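Local coordinates for protein putative isochorismatase (Bordetella bronchiseptica, PDB 3UAO) that catalyses the hydrolysis of maleamate to maleate and ammonia, a step in the bacterial degradation of nicotinate (vitamin B3), at residues His90-Tyr95 against Ser122-Gln127. Residues are numbered along the deposited sequence; the frame is centred on the assembly and turned at random.
Sequences HSRIVY and SAIVPQ
Arg92 reaches from the C-terminal part of strand 87-93 to Ser122 and holds it side-on with two nitrogens. NE donates to Ser122 O at 3.1 Å in a nearly straight bond (N-H...O 165°), arriving above the carbonyl plane, whereas the carbonyl oxygen itself lies close to the plane of the guanidinium. NH2 gives a more bent bond to Ser122 OG, 3.0 Å away at the guanidinium edge. A turn in the arginine chain (chi3 54°) brings the NE/NH2 edge of the guanidinium to face the serine, and Val94 CG2 sits over one of its faces, toward the rim. NH1 forms a salt bridge with Glu117, and Ser122 OG, which accepts from Arg92, has its single proton to share between the backbone oxygens of Lys116 and Ala119, which ties the preceding loop into the same network.

Packing is tightest at the apolar end. Ile124 CD1 lies 3.4 Å from His90 CB and meets the imidazole obliquely, while its CG1 rests 3.8 Å from Arg92 CG; the isoleucine crosses both side chains at about a right angle. His90 NE2 is hydrogen-bonded to Glu134. By contrast, direct contact is slight where the backbones come nearest, at Ile93 and Ser122: the Ile93 side chain leads away, Ile93 O is 3.9 Å from Ser122 CB, and a water donates to Ser122 O at 2.9 Å beside Ile93 O, its 2.5 Å separation from the latter doubtfully short. The contact thus fastens the loop before strand 135-139 onto the parallel sheet of this isochorismatase-like Rossmann fold. Ser122 O accepts from both arginine and water, so this buried carbonyl is well satisfied, and Glu117 probably offsets the arginine's charge.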
ATOM      1  N   HIS A  90      -8.267  -6.080 -16.252  1.00 17.48           N
ATOM      2  CA  HIS A  90      -7.932  -5.058 -17.219  1.00 17.00           C
ATOM      3  C   HIS A  90      -7.713  -3.750 -16.450  1.00 15.89           C
ATOM      4  O   HIS A  90      -8.374  -3.491 -15.452  1.00 14.87           O
ATOM      5  CB  HIS A  90      -9.099  -4.868 -18.200  1.00 18.20           C
ATOM      6  CG  HIS A  90      -9.616  -6.142 -18.796  1.00 19.50           C
ATOM      7  ND1 HIS A  90      -9.365  -6.508 -20.100  1.00 23.60           N
ATOM      8  CD2 HIS A  90     -10.364  -7.138 -18.263  1.00 21.84           C
ATOM      9  CE1 HIS A  90      -9.950  -7.672 -20.348  1.00 25.84           C
ATOM     10  NE2 HIS A  90     -10.564  -8.074 -19.249  1.00 24.66           N
ATOM     11  N   SER A  91      -6.787  -2.934 -16.920  1.00 14.67           N
ATOM     12  CA  SER A  91      -6.495  -1.678 -16.287  1.00 14.07           C
ATOM     13  C   SER A  91      -6.838  -0.569 -17.284  1.00 14.43           C
ATOM     14  O   SER A  91      -6.801  -0.746 -18.504  1.00 14.44           O
ATOM     15  CB  SER A  91      -5.005  -1.628 -15.862  1.00 14.21           C
ATOM     16  OG  SER A  91      -4.199  -0.946 -16.804  1.00 12.60           O
ATOM     17  N   ARG A  92      -7.171   0.584 -16.738  1.00 14.10           N
ATOM     18  CA  ARG A  92      -7.474   1.781 -17.527  1.00 13.52           C
ATOM     19  C   ARG A  92      -6.960   2.937 -16.709  1.00 12.82           C
ATOM     20  O   ARG A  92      -7.093   2.889 -15.492  1.00 11.49           O
ATOM     21  CB  ARG A  92      -8.992   1.978 -17.677  1.00 13.75           C
ATOM     22  CG  ARG A  92      -9.729   0.903 -18.458  1.00 13.68           C
ATOM     23  CD  ARG A  92     -11.222   1.113 -18.405  1.00 14.69           C
ATOM     24  NE  ARG A  92     -11.543   2.468 -18.855  1.00 16.61           N
ATOM     25  CZ  ARG A  92     -12.601   3.188 -18.486  1.00 14.39           C
ATOM     26  NH1 ARG A  92     -13.514   2.712 -17.655  1.00 14.84           N
ATOM     27  NH2 ARG A  92     -12.724   4.406 -18.953  1.00 14.70           N
ATOM     28  N   ILE A  93      -6.340   3.941 -17.344  1.00 12.98           N
ATOM     29  CA  ILE A  93      -6.034   5.195 -16.665  1.00 12.32           C
ATOM     30  C   ILE A  93      -7.299   6.011 -16.702  1.00 13.10           C
ATOM     31  O   ILE A  93      -7.942   6.149 -17.765  1.00 14.33           O
ATOM     32  CB  ILE A  93      -4.840   5.928 -17.281  1.00 13.24           C
ATOM     33  CG1 ILE A  93      -3.560   5.120 -17.041  1.00 13.59           C
ATOM     34  CG2 ILE A  93      -4.600   7.313 -16.629  1.00 13.29           C
ATOM     35  CD1 ILE A  93      -2.295   5.670 -17.749  1.00 12.46           C
ATOM     36  N   VAL A  94      -7.732   6.458 -15.517  1.00 12.97           N
ATOM     37  CA  VAL A  94      -8.905   7.330 -15.370  1.00 12.81           C
ATOM     38  C   VAL A  94      -8.676   8.415 -14.320  1.00 13.12           C
ATOM     39  O   VAL A  94      -8.426   8.123 -13.145  1.00 12.83           O
ATOM     40  CB  VAL A  94     -10.139   6.546 -14.956  1.00 13.15           C
ATOM     41  CG1 VAL A  94     -11.298   7.527 -14.577  1.00 13.64           C
ATOM     42  CG2 VAL A  94     -10.573   5.560 -16.035  1.00 12.65           C
ATOM     43  N   TYR A  95      -8.779   9.669 -14.732  1.00 14.44           N
ATOM     44  CA  TYR A  95      -8.861  10.800 -13.793  1.00 14.65           C
ATOM     45  C   TYR A  95     -10.297  11.297 -13.681  1.00 15.70           C
ATOM     46  O   TYR A  95     -11.127  11.001 -14.548  1.00 14.72           O
ATOM     47  CB  TYR A  95      -7.991  11.947 -14.271  1.00 14.84           C
ATOM     48  CG  TYR A  95      -6.491  11.694 -14.161  1.00 15.34           C
ATOM     49  CD1 TYR A  95      -5.754  12.203 -13.092  1.00 15.35           C
ATOM     50  CD2 TYR A  95      -5.819  11.005 -15.133  1.00 14.93           C
ATOM     51  CE1 TYR A  95      -4.393  11.993 -12.987  1.00 15.10           C
ATOM     52  CE2 TYR A  95      -4.432  10.775 -15.031  1.00 14.74           C
ATOM     53  CZ  TYR A  95      -3.739  11.276 -13.956  1.00 13.59           C
ATOM     54  OH  TYR A  95      -2.392  11.073 -13.833  1.00 13.21           O
ATOM     55  N   SER A 122     -10.084   6.817 -23.209  1.00 28.11           N
ATOM     56  CA  SER A 122      -9.762   6.072 -21.997  1.00 27.06           C
ATOM     57  C   SER A 122     -10.358   4.670 -21.996  1.00 26.93           C
ATOM     58  O   SER A 122     -10.009   3.871 -21.156  1.00 25.55           O
ATOM     59  CB  SER A 122     -10.271   6.827 -20.782  1.00 26.76           C
ATOM     60  OG  SER A 122     -11.677   6.673 -20.631  1.00 25.20           O
ATOM     61  N   ALA A 123     -11.253   4.382 -22.935  1.00 27.68           N
ATOM     62  CA  ALA A 123     -11.947   3.104 -22.968  1.00 28.07           C
ATOM     63  C   ALA A 123     -11.060   1.972 -23.465  1.00 28.23           C
ATOM     64  O   ALA A 123     -10.219   2.165 -24.352  1.00 28.00           O
ATOM     65  CB  ALA A 123     -13.189   3.197 -23.858  1.00 28.56           C
ATOM     66  N   ILE A 124     -11.313   0.775 -22.940  1.00 28.64           N
ATOM     67  CA  ILE A 124     -10.690  -0.450 -23.468  1.00 28.76           C
ATOM     68  C   ILE A 124     -11.058  -0.698 -24.945  1.00 29.49           C
ATOM     69  O   ILE A 124     -12.180  -0.469 -25.359  1.00 29.91           O
ATOM     70  CB  ILE A 124     -11.055  -1.668 -22.622  1.00 28.14           C
ATOM     71  CG1 ILE A 124     -10.372  -1.544 -21.249  1.00 27.40           C
ATOM     72  CG2 ILE A 124     -10.645  -2.946 -23.363  1.00 27.79           C
ATOM     73  CD1 ILE A 124     -10.645  -2.712 -20.280  1.00 26.46           C
ATOM     74  N   VAL A 125     -10.080  -1.142 -25.725  1.00 30.62           N
ATOM     75  CA  VAL A 125     -10.231  -1.240 -27.178  1.00 31.85           C
ATOM     76  C   VAL A 125     -11.202  -2.357 -27.475  1.00 33.15           C
ATOM     77  O   VAL A 125     -11.118  -3.399 -26.855  1.00 32.85           O
ATOM     78  CB  VAL A 125      -8.886  -1.510 -27.912  1.00 31.74           C
ATOM     79  CG1 VAL A 125      -7.910  -0.344 -27.697  1.00 30.14           C
ATOM     80  CG2 VAL A 125      -8.282  -2.835 -27.498  1.00 30.36           C
ATOM     81  N   PRO A 126     -12.126  -2.149 -28.428  1.00 35.61           N
ATOM     82  CA  PRO A 126     -13.167  -3.143 -28.688  1.00 37.05           C
ATOM     83  C   PRO A 126     -12.618  -4.538 -28.873  1.00 37.39           C
ATOM     84  O   PRO A 126     -13.270  -5.482 -28.453  1.00 38.67           O
ATOM     85  CB  PRO A 126     -13.827  -2.643 -29.976  1.00 38.06           C
ATOM     86  CG  PRO A 126     -13.624  -1.159 -29.932  1.00 38.34           C
ATOM     87  CD  PRO A 126     -12.218  -1.026 -29.379  1.00 36.91           C
ATOM     88  N   GLN A 127     -11.425  -4.653 -29.455  1.00 37.37           N
ATOM     89  CA  GLN A 127     -10.731  -5.935 -29.612  1.00 37.59           C
ATOM     90  C   GLN A 127     -10.590  -6.758 -28.322  1.00 36.12           C
ATOM     91  O   GLN A 127     -10.528  -7.996 -28.373  1.00 36.35           O
ATOM     92  CB  GLN A 127      -9.323  -5.705 -30.167  1.00 37.58           C
ATOM     93  CG  GLN A 127      -9.272  -5.061 -31.541  1.00 41.26           C
ATOM     94  CD  GLN A 127      -8.947  -3.573 -31.527  1.00 43.14           C
ATOM     95  OE1 GLN A 127      -8.050  -3.135 -30.831  1.00 44.59           O
ATOM     96  NE2 GLN A 127      -9.662  -2.798 -32.337  1.00 45.44           N
TER
HETATM   97  O   HOH W   1      -7.570   4.798 -19.837  1.00 26.37           O